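Local coordinates for putative lipoprotein (Bacteroides fragilis, PDB 3QNK), which probably acts as a SusD-like outer-membrane lipoprotein that captures glycans or related nutrients for uptake through a partner SusC-like transporter, at residues Gln37-Arg42 against Arg453-Arg458; Asp74-Asp79 against Lys124-Val129; Arg89-Ile94 against Glu110-Arg115. All blocks are in the same frame, centred on the assembly; numbering follows the deposited sequence.

Contact 1: Gln37-Arg42 against Arg453-Arg458; sequences QLQENR and RFYDVR
Gln-39 lays its side-chain amide over the ring of Phe-454, in the first turn of helix 453-460. Its NE2 sits 3.4 Å above the ring plane of Phe-454, toward the rim, and the amide is tilted 32° against the ring. CG stands beside the backbone N (chi1 -65°), and a second bend at chi2 folds the amide back across the ring. The same NE2 sends an almost straight bond, in the amide plane, to OH of Tyr-455 at 3.0 Å. OE1 is occupied too: NE of Arg-42 donates to Gln-39 OE1 at 3.1 Å, in the carbonyl plane, which fixes the rotation of the amide. The backbone O of Gln-39 lies 3.4 Å from CB of Phe-454. The loop between helix 17-29 and helix 55-58 is thus joined to a late helix of the alpha-helical SusD fold, 411 residues further along the chain. Glu-40 starts away from that helix, but its bent chain brings OE1 back to 3.8 Å from CB of Arg-453. Their charged ends do not pair: OE2 of Glu-40 is bound by the backbone N of Phe-449, and Arg-453 turns to Asp-44. Arg-42 brings its backbone O to the edge of the Phe-454 ring, 3.6 Å from CD2, while its CB packs against the same ring carbon and its guanidinium bridges from Gln-39 OE1 to Asp-74.

Contact 2: Asp74-Asp79 against Lys124-Val129; sequences DDVWED and KRYGGV. With PO4 (phosphate ion), chain F.
Val-76 and Trp-77, in the first turn of helix 76-93, face Arg-125 and Tyr-126, in the last turn of helix 101-126, with the CA atoms of Trp-77 and Tyr-126 8.4 Å apart. Two residues ahead of helix 76-93, Asp-74 offers the anti lone pair of OD2 to NH2 of Arg-125, a salt bridge of 2.7 Å lying in the guanidinium plane. The carboxylate stands nearly upright to that plane, at 80°. One face of the guanidinium is covered by Val-76, whose CG2 lies 3.5 Å above its centre. At its edge, NH1 and NH2 of Arg-125 both donate to O1 of a phosphate ion at 3.2 Å, and NH1 has a further partner in Glu-121. Tyr-126 reaches across to the start of the opposite helix, where its OH accepts the backbone N-H of Trp-77 at 2.9 Å and also bonds Asp-73. Trp-77 holds CG anti to its own N (chi1 -172°), which carries the benzo edge under Tyr-126: CE3 points at the middle of the phenol face. The result is a T-shaped pair with centroids of the two six-membered rings 5.1 Å apart and planes at 87°. Gly-127, with positive phi, ends helix 101-126, and the chain then brings CG1 of Val-129 to 3.9 Å from CZ3 of Trp-77. Two carboxylates and the phosphate, probably from the crystallisation liquor, share the charge of Arg-125; they probably hold its guanidinium in place, and the phosphate may merely mark where one more anion fits.

Contact 3: Arg89-Ile94 against Glu110-Arg115; sequences RFFERI and EVHFLR
The Phe-90 ring lies between CG2 of Val-111, over the centre of one face, and CB of Ile-94, four residues on in the same segment, on the opposite face. The first is a CH-pi contact, with Val-111 CG2 3.5 Å from the Phe-90 ring centroid. The other methyl of Val-111, CG1, lies over a face of Phe-91, 3.6 Å from CZ. With CG1 anti to the backbone N (chi1 -173°), the valine fork thus serves both phenylalanines. At the edge of Phe-91, in its plane, is CA of His-112. The imidazole meets Phe-91 obliquely, planes at 41°, with CE1 of Phe-91 over one imidazole face and 3.4 Å from NE2. Phe-91 CE2 lies over the centre of the Arg-115 guanidinium, 3.6 Å from CZ of Arg-115. Asp-159 holds both polar partners of Phe-91, taking ND1 of His-112 and NE of Arg-115, while Asn-88 takes NH1 of Arg-115. Helices 76-93 and 101-126 run nearly antiparallel here (151°, axes 10.9 Å apart) as an alpha-alpha hairpin, consistent with the TPR-like helical superhelix of the family. Helix 17-29 packs on Phe-90 through Tyr-23 and Val-24, and helix 149-166 flanks His-112 and Arg-115.

Contacts 2 and 3 join the same two helices, 76-93 and 101-126, near opposite ends of the hairpin, with centres about 20 Å apart. Contact 1 instead ties an early loop to helix 453-460, bringing together distant parts of the sequence. It lies deepest, its centre about 8 Å from the middle of the chain, against about 16 Å for contact 2 and 24 Å for contact 3, where Phe-91 and His-112 remain partly exposed. Contacts 1 and 2 touch through the Arg-42 to Asp-74 salt bridge, so Asp-74 connects two arginines. Polar bonds cross both of these contacts, whereas contact 3 meets through methyl, ring and guanidinium faces without a hydrogen bond.

Contact 1: Gln37-Arg42 against Arg453-Arg458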
loop_
_atom_site.group_PDB
_atom_site.type_symbol
_atom_site.label_atom_id
_atom_site.label_comp_id
_atom_site.label_asym_id
_atom_site.label_seq_id
_atom_site.Cartn_x
_atom_site.Cartn_y
_atom_site.Cartn_z
ATOM N N GLN B 37 1.619 -12.165 12.098
ATOM C CA GLN B 37 1.702 -13.586 11.725
ATOM C C GLN B 37 0.323 -14.126 11.386
ATOM O O GLN B 37 -0.169 -15.078 12.003
ATOM C CB GLN B 37 2.370 -14.390 12.845
ATOM C CG GLN B 37 3.881 -14.158 12.956
ATOM C CD GLN B 37 4.618 -14.822 11.829
ATOM O OE1 GLN B 37 4.639 -16.069 11.714
ATOM N NE2 GLN B 37 5.170 -13.986 10.941
ATOM N N LEU B 38 -0.311 -13.481 10.401
ATOM C CA LEU B 38 -1.665 -13.784 10.021
ATOM C C LEU B 38 -1.780 -15.161 9.419
ATOM O O LEU B 38 -2.692 -15.891 9.806
ATOM C CB LEU B 38 -2.243 -12.696 9.127
ATOM C CG LEU B 38 -2.510 -11.339 9.831
ATOM C CD1 LEU B 38 -3.308 -10.440 8.945
ATOM C CD2 LEU B 38 -3.272 -11.516 11.169
ATOM N N GLN B 39 -0.833 -15.581 8.591
ATOM C CA GLN B 39 -0.815 -16.942 8.018
ATOM C C GLN B 39 -0.781 -18.027 9.117
ATOM O O GLN B 39 -1.468 -19.035 8.959
ATOM C CB GLN B 39 0.377 -17.126 7.057
ATOM C CG GLN B 39 0.293 -16.249 5.817
ATOM C CD GLN B 39 -0.816 -16.667 4.900
ATOM O OE1 GLN B 39 -2.022 -16.596 5.218
ATOM N NE2 GLN B 39 -0.412 -17.089 3.732
ATOM N N GLU B 40 -0.009 -17.811 10.229
ATOM C CA GLU B 40 0.058 -18.759 11.345
ATOM C C GLU B 40 -1.290 -18.831 12.072
ATOM O O GLU B 40 -1.698 -19.909 12.509
ATOM C CB GLU B 40 1.174 -18.393 12.334
ATOM C CG GLU B 40 1.614 -19.564 13.200
ATOM C CD GLU B 40 2.563 -20.601 12.616
ATOM O OE1 GLU B 40 2.905 -20.533 11.409
ATOM O OE2 GLU B 40 2.954 -21.506 13.390
ATOM N N ASN B 41 -1.988 -17.669 12.171
ATOM C CA ASN B 41 -3.300 -17.537 12.782
ATOM C C ASN B 41 -4.375 -18.077 11.832
ATOM O O ASN B 41 -5.577 -18.069 12.167
ATOM C CB ASN B 41 -3.545 -16.071 13.128
ATOM C CG ASN B 41 -2.794 -15.602 14.325
ATOM O OD1 ASN B 41 -2.974 -16.110 15.434
ATOM N ND2 ASN B 41 -1.943 -14.605 14.135
ATOM N N ARG B 42 -3.944 -18.502 10.614
ATOM C CA ARG B 42 -4.846 -19.110 9.620
ATOM C C ARG B 42 -4.476 -20.581 9.506
ATOM O O ARG B 42 -4.760 -21.211 8.504
ATOM C CB ARG B 42 -4.855 -18.353 8.262
ATOM C CG ARG B 42 -5.344 -16.925 8.466
ATOM C CD ARG B 42 -5.669 -16.158 7.234
ATOM N NE ARG B 42 -4.510 -15.440 6.728
ATOM C CZ ARG B 42 -4.416 -14.119 6.569
ATOM N NH1 ARG B 42 -5.448 -13.334 6.843
ATOM N NH2 ARG B 42 -3.296 -13.579 6.107
ATOM N N ARG B 453 3.720 -23.444 9.056
ATOM C CA ARG B 453 2.588 -24.344 9.226
ATOM C C ARG B 453 1.536 -24.192 8.142
ATOM O O ARG B 453 1.019 -25.194 7.631
ATOM C CB ARG B 453 1.944 -24.149 10.610
ATOM C CG ARG B 453 0.837 -25.149 10.954
ATOM C CD ARG B 453 1.329 -26.558 10.792
ATOM N NE ARG B 453 0.290 -27.511 11.118
ATOM C CZ ARG B 453 0.467 -28.818 11.111
ATOM N NH1 ARG B 453 1.643 -29.336 10.772
ATOM N NH2 ARG B 453 -0.522 -29.623 11.458
ATOM N N PHE B 454 1.209 -22.961 7.795
ATOM C CA PHE B 454 0.167 -22.692 6.834
ATOM C C PHE B 454 0.556 -23.299 5.472
ATOM O O PHE B 454 -0.281 -23.900 4.810
ATOM C CB PHE B 454 -0.055 -21.164 6.776
ATOM C CG PHE B 454 -0.982 -20.707 5.689
ATOM C CD1 PHE B 454 -0.554 -20.660 4.358
ATOM C CD2 PHE B 454 -2.290 -20.369 5.978
ATOM C CE1 PHE B 454 -1.428 -20.295 3.352
ATOM C CE2 PHE B 454 -3.186 -20.068 4.961
ATOM C CZ PHE B 454 -2.754 -20.030 3.661
ATOM N N TYR B 455 1.823 -23.163 5.065
ATOM C CA TYR B 455 2.331 -23.678 3.792
ATOM C C TYR B 455 2.617 -25.169 3.879
ATOM O O TYR B 455 2.538 -25.854 2.862
ATOM C CB TYR B 455 3.560 -22.883 3.355
ATOM C CG TYR B 455 3.284 -21.396 3.291
ATOM C CD1 TYR B 455 2.519 -20.847 2.255
ATOM C CD2 TYR B 455 3.773 -20.538 4.272
ATOM C CE1 TYR B 455 2.222 -19.483 2.219
ATOM C CE2 TYR B 455 3.501 -19.171 4.239
ATOM C CZ TYR B 455 2.723 -18.648 3.213
ATOM O OH TYR B 455 2.506 -17.300 3.196
ATOM N N ASP B 456 2.873 -25.692 5.085
ATOM C CA ASP B 456 3.049 -27.128 5.263
ATOM C C ASP B 456 1.680 -27.846 5.067
ATOM O O ASP B 456 1.587 -28.792 4.286
ATOM C CB ASP B 456 3.654 -27.418 6.628
ATOM C CG ASP B 456 5.151 -27.116 6.740
ATOM O OD1 ASP B 456 5.823 -26.965 5.676
ATOM O OD2 ASP B 456 5.660 -27.061 7.883
ATOM N N VAL B 457 0.611 -27.302 5.664
ATOM C CA VAL B 457 -0.754 -27.811 5.537
ATOM C C VAL B 457 -1.180 -27.799 4.047
ATOM O O VAL B 457 -1.793 -28.756 3.564
ATOM C CB VAL B 457 -1.718 -26.976 6.438
ATOM C CG1 VAL B 457 -3.182 -27.159 6.052
ATOM C CG2 VAL B 457 -1.514 -27.309 7.918
ATOM N N ARG B 458 -0.824 -26.723 3.337
ATOM C CA ARG B 458 -1.146 -26.453 1.930
ATOM C C ARG B 458 -0.449 -27.417 1.007
ATOM O O ARG B 458 -1.091 -27.995 0.108
ATOM C CB ARG B 458 -0.715 -25.010 1.601
ATOM C CG ARG B 458 -0.952 -24.576 0.182
ATOM C CD ARG B 458 -0.897 -23.059 0.100
ATOM N NE ARG B 458 -2.197 -22.434 0.309
ATOM C CZ ARG B 458 -2.458 -21.181 -0.032
ATOM N NH1 ARG B 458 -1.516 -20.432 -0.590
ATOM N NH2 ARG B 458 -3.671 -20.672 0.164
#

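Contact 2: Asp74-Asp79 against Lys124-Val129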
loop_
_atom_site.group_PDB
_atom_site.type_symbol
_atom_site.label_atom_id
_atom_site.label_comp_id
_atom_site.label_asym_id
_atom_site.label_seq_id
_atom_site.Cartn_x
_atom_site.Cartn_y
_atom_site.Cartn_z
ATOM N N ASP B 74 -3.069 -10.284 1.903
ATOM C CA ASP B 74 -2.130 -9.447 2.648
ATOM C C ASP B 74 -1.391 -8.510 1.694
ATOM O O ASP B 74 -0.240 -8.143 1.954
ATOM C CB ASP B 74 -1.148 -10.322 3.460
ATOM C CG ASP B 74 -1.806 -11.429 4.276
ATOM O OD1 ASP B 74 -2.925 -11.188 4.828
ATOM O OD2 ASP B 74 -1.206 -12.529 4.375
ATOM N N ASP B 75 -2.050 -8.148 0.567
ATOM C CA ASP B 75 -1.583 -7.255 -0.503
ATOM C C ASP B 75 -0.285 -7.728 -1.112
ATOM O O ASP B 75 0.484 -6.900 -1.636
ATOM C CB ASP B 75 -1.431 -5.817 0.032
ATOM C CG ASP B 75 -2.722 -5.213 0.569
ATOM O OD1 ASP B 75 -3.670 -5.028 -0.229
ATOM O OD2 ASP B 75 -2.764 -4.871 1.769
ATOM N N VAL B 76 -0.032 -9.065 -1.063
ATOM C CA VAL B 76 1.226 -9.625 -1.558
ATOM C C VAL B 76 1.367 -9.413 -3.089
ATOM O O VAL B 76 2.429 -8.976 -3.518
ATOM C CB VAL B 76 1.471 -11.076 -1.098
ATOM C CG1 VAL B 76 2.640 -11.733 -1.866
ATOM C CG2 VAL B 76 1.780 -11.085 0.397
ATOM N N TRP B 77 0.306 -9.648 -3.877
ATOM C CA TRP B 77 0.345 -9.441 -5.323
ATOM C C TRP B 77 0.737 -7.971 -5.665
ATOM O O TRP B 77 1.706 -7.755 -6.401
ATOM C CB TRP B 77 -1.009 -9.816 -5.951
ATOM C CG TRP B 77 -1.007 -9.827 -7.455
ATOM C CD1 TRP B 77 -1.063 -8.747 -8.281
ATOM C CD2 TRP B 77 -1.003 -10.986 -8.306
ATOM N NE1 TRP B 77 -1.117 -9.157 -9.594
ATOM C CE2 TRP B 77 -1.066 -10.523 -9.643
ATOM C CE3 TRP B 77 -0.932 -12.373 -8.071
ATOM C CZ2 TRP B 77 -1.038 -11.392 -10.743
ATOM C CZ3 TRP B 77 -0.905 -13.232 -9.160
ATOM C CH2 TRP B 77 -0.960 -12.742 -10.479
ATOM N N GLU B 78 0.038 -6.989 -5.085
ATOM C CA GLU B 78 0.268 -5.556 -5.254
ATOM C C GLU B 78 1.702 -5.123 -4.865
ATOM O O GLU B 78 2.414 -4.499 -5.673
ATOM C CB GLU B 78 -0.735 -4.787 -4.387
ATOM C CG GLU B 78 -0.796 -3.289 -4.650
ATOM C CD GLU B 78 -1.704 -2.489 -3.738
ATOM O OE1 GLU B 78 -2.638 -3.075 -3.141
ATOM O OE2 GLU B 78 -1.496 -1.257 -3.650
ATOM N N ASP B 79 2.108 -5.468 -3.631
ATOM C CA ASP B 79 3.370 -5.072 -3.047
ATOM C C ASP B 79 4.608 -5.737 -3.641
ATOM O O ASP B 79 5.644 -5.081 -3.806
ATOM C CB ASP B 79 3.335 -5.348 -1.531
ATOM C CG ASP B 79 2.345 -4.527 -0.706
ATOM O OD1 ASP B 79 1.840 -3.500 -1.221
ATOM O OD2 ASP B 79 2.086 -4.904 0.459
ATOM N N LYS B 124 4.172 -19.173 -3.473
ATOM C CA LYS B 124 3.685 -20.020 -2.366
ATOM C C LYS B 124 2.194 -19.699 -2.009
ATOM O O LYS B 124 1.522 -20.538 -1.427
ATOM C CB LYS B 124 4.608 -19.972 -1.123
ATOM C CG LYS B 124 4.714 -18.619 -0.427
ATOM C CD LYS B 124 5.406 -18.731 0.946
ATOM C CE LYS B 124 6.916 -18.659 0.931
ATOM N NZ LYS B 124 7.510 -19.376 2.111
ATOM N N ARG B 125 1.672 -18.549 -2.438
ATOM C CA ARG B 125 0.324 -18.083 -2.155
ATOM C C ARG B 125 -0.625 -18.307 -3.314
ATOM O O ARG B 125 -1.588 -19.061 -3.173
ATOM C CB ARG B 125 0.338 -16.580 -1.792
ATOM C CG ARG B 125 0.930 -16.260 -0.433
ATOM C CD ARG B 125 1.001 -14.768 -0.251
ATOM N NE ARG B 125 0.575 -14.313 1.078
ATOM C CZ ARG B 125 1.401 -14.170 2.109
ATOM N NH1 ARG B 125 2.678 -14.487 1.990
ATOM N NH2 ARG B 125 0.951 -13.727 3.273
ATOM N N TYR B 126 -0.360 -17.645 -4.459
ATOM C CA TYR B 126 -1.221 -17.666 -5.649
ATOM C C TYR B 126 -0.943 -18.826 -6.634
ATOM O O TYR B 126 -1.807 -19.116 -7.463
ATOM C CB TYR B 126 -1.085 -16.329 -6.409
ATOM C CG TYR B 126 -1.224 -15.094 -5.535
ATOM C CD1 TYR B 126 -2.476 -14.583 -5.208
ATOM C CD2 TYR B 126 -0.103 -14.425 -5.053
ATOM C CE1 TYR B 126 -2.610 -13.450 -4.405
ATOM C CE2 TYR B 126 -0.226 -13.282 -4.264
ATOM C CZ TYR B 126 -1.482 -12.803 -3.938
ATOM O OH TYR B 126 -1.606 -11.666 -3.181
ATOM N N GLY B 127 0.236 -19.447 -6.558
ATOM C CA GLY B 127 0.644 -20.508 -7.467
ATOM C C GLY B 127 1.339 -19.851 -8.626
ATOM O O GLY B 127 2.268 -19.062 -8.412
ATOM N N GLY B 128 0.865 -20.088 -9.837
ATOM C CA GLY B 128 1.439 -19.404 -10.988
ATOM C C GLY B 128 1.177 -17.907 -10.935
ATOM O O GLY B 128 0.095 -17.474 -10.528
ATOM N N VAL B 129 2.177 -17.098 -11.279
ATOM C CA VAL B 129 2.078 -15.622 -11.298
ATOM C C VAL B 129 2.591 -15.083 -12.670
ATOM O O VAL B 129 3.026 -15.863 -13.519
ATOM C CB VAL B 129 2.860 -14.966 -10.110
ATOM C CG1 VAL B 129 2.300 -15.383 -8.760
ATOM C CG2 VAL B 129 4.364 -15.245 -10.200
HETATM P P PO4 F . 4.973 -11.719 4.592
HETATM O O1 PO4 F . 3.754 -12.760 4.403
HETATM O O2 PO4 F . 4.633 -10.262 3.936
HETATM O O3 PO4 F . 5.518 -11.768 6.127
HETATM O O4 PO4 F . 6.223 -12.254 3.788
#

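Contact 3: Arg89-Ile94 against Glu110-Arg115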
loop_
_atom_site.group_PDB
_atom_site.type_symbol
_atom_site.label_atom_id
_atom_site.label_comp_id
_atom_site.label_asym_id
_atom_site.label_seq_id
_atom_site.Cartn_x
_atom_site.Cartn_y
_atom_site.Cartn_z
ATOM N N ARG B 89 15.123 -3.578 -12.417
ATOM C CA ARG B 89 15.814 -2.348 -12.772
ATOM C C ARG B 89 17.290 -2.503 -12.534
ATOM O O ARG B 89 18.083 -2.115 -13.382
ATOM C CB ARG B 89 15.278 -1.166 -11.974
ATOM C CG ARG B 89 16.107 0.101 -12.162
ATOM C CD ARG B 89 15.743 0.871 -13.409
ATOM N NE ARG B 89 15.184 2.163 -13.039
ATOM C CZ ARG B 89 13.986 2.603 -13.406
ATOM N NH1 ARG B 89 13.195 1.847 -14.165
ATOM N NH2 ARG B 89 13.560 3.793 -13.008
ATOM N N PHE B 90 17.668 -3.071 -11.372
ATOM C CA PHE B 90 19.066 -3.320 -11.043
ATOM C C PHE B 90 19.702 -4.094 -12.194
ATOM O O PHE B 90 20.684 -3.622 -12.795
ATOM C CB PHE B 90 19.194 -4.093 -9.714
ATOM C CG PHE B 90 20.630 -4.405 -9.325
ATOM C CD1 PHE B 90 21.266 -5.552 -9.796
ATOM C CD2 PHE B 90 21.347 -3.546 -8.498
ATOM C CE1 PHE B 90 22.594 -5.813 -9.465
ATOM C CE2 PHE B 90 22.666 -3.826 -8.153
ATOM C CZ PHE B 90 23.268 -4.968 -8.617
ATOM N N PHE B 91 19.069 -5.249 -12.552
ATOM C CA PHE B 91 19.537 -6.133 -13.616
ATOM C C PHE B 91 19.677 -5.406 -14.977
ATOM O O PHE B 91 20.632 -5.678 -15.705
ATOM C CB PHE B 91 18.626 -7.351 -13.743
ATOM C CG PHE B 91 18.690 -8.295 -12.569
ATOM C CD1 PHE B 91 19.908 -8.813 -12.137
ATOM C CD2 PHE B 91 17.526 -8.715 -11.929
ATOM C CE1 PHE B 91 19.960 -9.695 -11.054
ATOM C CE2 PHE B 91 17.578 -9.605 -10.860
ATOM C CZ PHE B 91 18.790 -10.092 -10.430
ATOM N N GLU B 92 18.788 -4.451 -15.271
ATOM C CA GLU B 92 18.841 -3.651 -16.494
ATOM C C GLU B 92 20.008 -2.670 -16.510
ATOM O O GLU B 92 20.631 -2.484 -17.556
ATOM C CB GLU B 92 17.539 -2.840 -16.689
ATOM C CG GLU B 92 16.333 -3.646 -17.152
ATOM C CD GLU B 92 15.026 -2.893 -17.339
ATOM O OE1 GLU B 92 14.920 -1.726 -16.890
ATOM O OE2 GLU B 92 14.097 -3.486 -17.935
ATOM N N ARG B 93 20.284 -2.014 -15.375
ATOM C CA ARG B 93 21.266 -0.930 -15.324
ATOM C C ARG B 93 22.660 -1.324 -14.801
ATOM O O ARG B 93 23.591 -0.530 -14.982
ATOM C CB ARG B 93 20.709 0.230 -14.472
ATOM C CG ARG B 93 19.332 0.765 -14.914
ATOM C CD ARG B 93 19.386 2.208 -15.361
ATOM N NE ARG B 93 20.303 2.368 -16.487
ATOM C CZ ARG B 93 20.980 3.474 -16.771
ATOM N NH1 ARG B 93 20.852 4.556 -16.009
ATOM N NH2 ARG B 93 21.797 3.508 -17.817
ATOM N N ILE B 94 22.822 -2.527 -14.191
ATOM C CA ILE B 94 24.105 -2.957 -13.618
ATOM C C ILE B 94 25.180 -3.222 -14.707
ATOM O O ILE B 94 26.359 -3.005 -14.432
ATOM C CB ILE B 94 23.970 -4.146 -12.615
ATOM C CG1 ILE B 94 25.175 -4.271 -11.668
ATOM C CG2 ILE B 94 23.642 -5.480 -13.286
ATOM C CD1 ILE B 94 25.475 -3.063 -10.728
ATOM N N GLU B 110 23.259 -11.112 -4.936
ATOM C CA GLU B 110 22.377 -10.694 -3.848
ATOM C C GLU B 110 21.005 -10.326 -4.390
ATOM O O GLU B 110 20.001 -10.710 -3.794
ATOM C CB GLU B 110 22.974 -9.519 -3.054
ATOM C CG GLU B 110 24.405 -9.720 -2.568
ATOM C CD GLU B 110 24.889 -8.734 -1.526
ATOM O OE1 GLU B 110 24.221 -8.617 -0.478
ATOM O OE2 GLU B 110 25.973 -8.136 -1.712
ATOM N N VAL B 111 20.950 -9.656 -5.549
ATOM C CA VAL B 111 19.695 -9.266 -6.199
ATOM C C VAL B 111 18.993 -10.513 -6.762
ATOM O O VAL B 111 17.756 -10.580 -6.684
ATOM C CB VAL B 111 19.911 -8.166 -7.262
ATOM C CG1 VAL B 111 18.583 -7.657 -7.797
ATOM C CG2 VAL B 111 20.704 -7.000 -6.668
ATOM N N HIS B 112 19.764 -11.530 -7.243
ATOM C CA HIS B 112 19.181 -12.798 -7.716
ATOM C C HIS B 112 18.473 -13.498 -6.567
ATOM O O HIS B 112 17.351 -13.990 -6.744
ATOM C CB HIS B 112 20.230 -13.740 -8.322
ATOM C CG HIS B 112 20.548 -13.426 -9.747
ATOM N ND1 HIS B 112 19.624 -13.652 -10.762
ATOM C CD2 HIS B 112 21.662 -12.864 -10.280
ATOM C CE1 HIS B 112 20.207 -13.222 -11.873
ATOM N NE2 HIS B 112 21.435 -12.742 -11.632
ATOM N N PHE B 113 19.129 -13.519 -5.376
ATOM C CA PHE B 113 18.604 -14.128 -4.157
ATOM C C PHE B 113 17.336 -13.418 -3.730
ATOM O O PHE B 113 16.363 -14.085 -3.385
ATOM C CB PHE B 113 19.659 -14.094 -3.021
ATOM C CG PHE B 113 19.138 -14.567 -1.683
ATOM C CD1 PHE B 113 19.001 -15.925 -1.413
ATOM C CD2 PHE B 113 18.723 -13.654 -0.720
ATOM C CE1 PHE B 113 18.490 -16.362 -0.195
ATOM C CE2 PHE B 113 18.227 -14.090 0.512
ATOM C CZ PHE B 113 18.103 -15.443 0.760
ATOM N N LEU B 114 17.355 -12.061 -3.747
ATOM C CA LEU B 114 16.214 -11.243 -3.338
ATOM C C LEU B 114 15.048 -11.386 -4.307
ATOM O O LEU B 114 13.930 -11.587 -3.845
ATOM C CB LEU B 114 16.603 -9.770 -3.144
ATOM C CG LEU B 114 17.449 -9.491 -1.883
ATOM C CD1 LEU B 114 18.012 -8.095 -1.910
ATOM C CD2 LEU B 114 16.655 -9.679 -0.602
ATOM N N ARG B 115 15.296 -11.365 -5.627
ATOM C CA ARG B 115 14.209 -11.513 -6.602
ATOM C C ARG B 115 13.546 -12.880 -6.470
ATOM O O ARG B 115 12.318 -12.971 -6.578
ATOM C CB ARG B 115 14.685 -11.276 -8.049
ATOM C CG ARG B 115 13.520 -11.213 -9.047
ATOM C CD ARG B 115 13.943 -10.777 -10.415
ATOM N NE ARG B 115 14.738 -11.808 -11.073
ATOM C CZ ARG B 115 15.146 -11.737 -12.332
ATOM N NH1 ARG B 115 14.833 -10.684 -13.083
ATOM N NH2 ARG B 115 15.877 -12.713 -12.852
#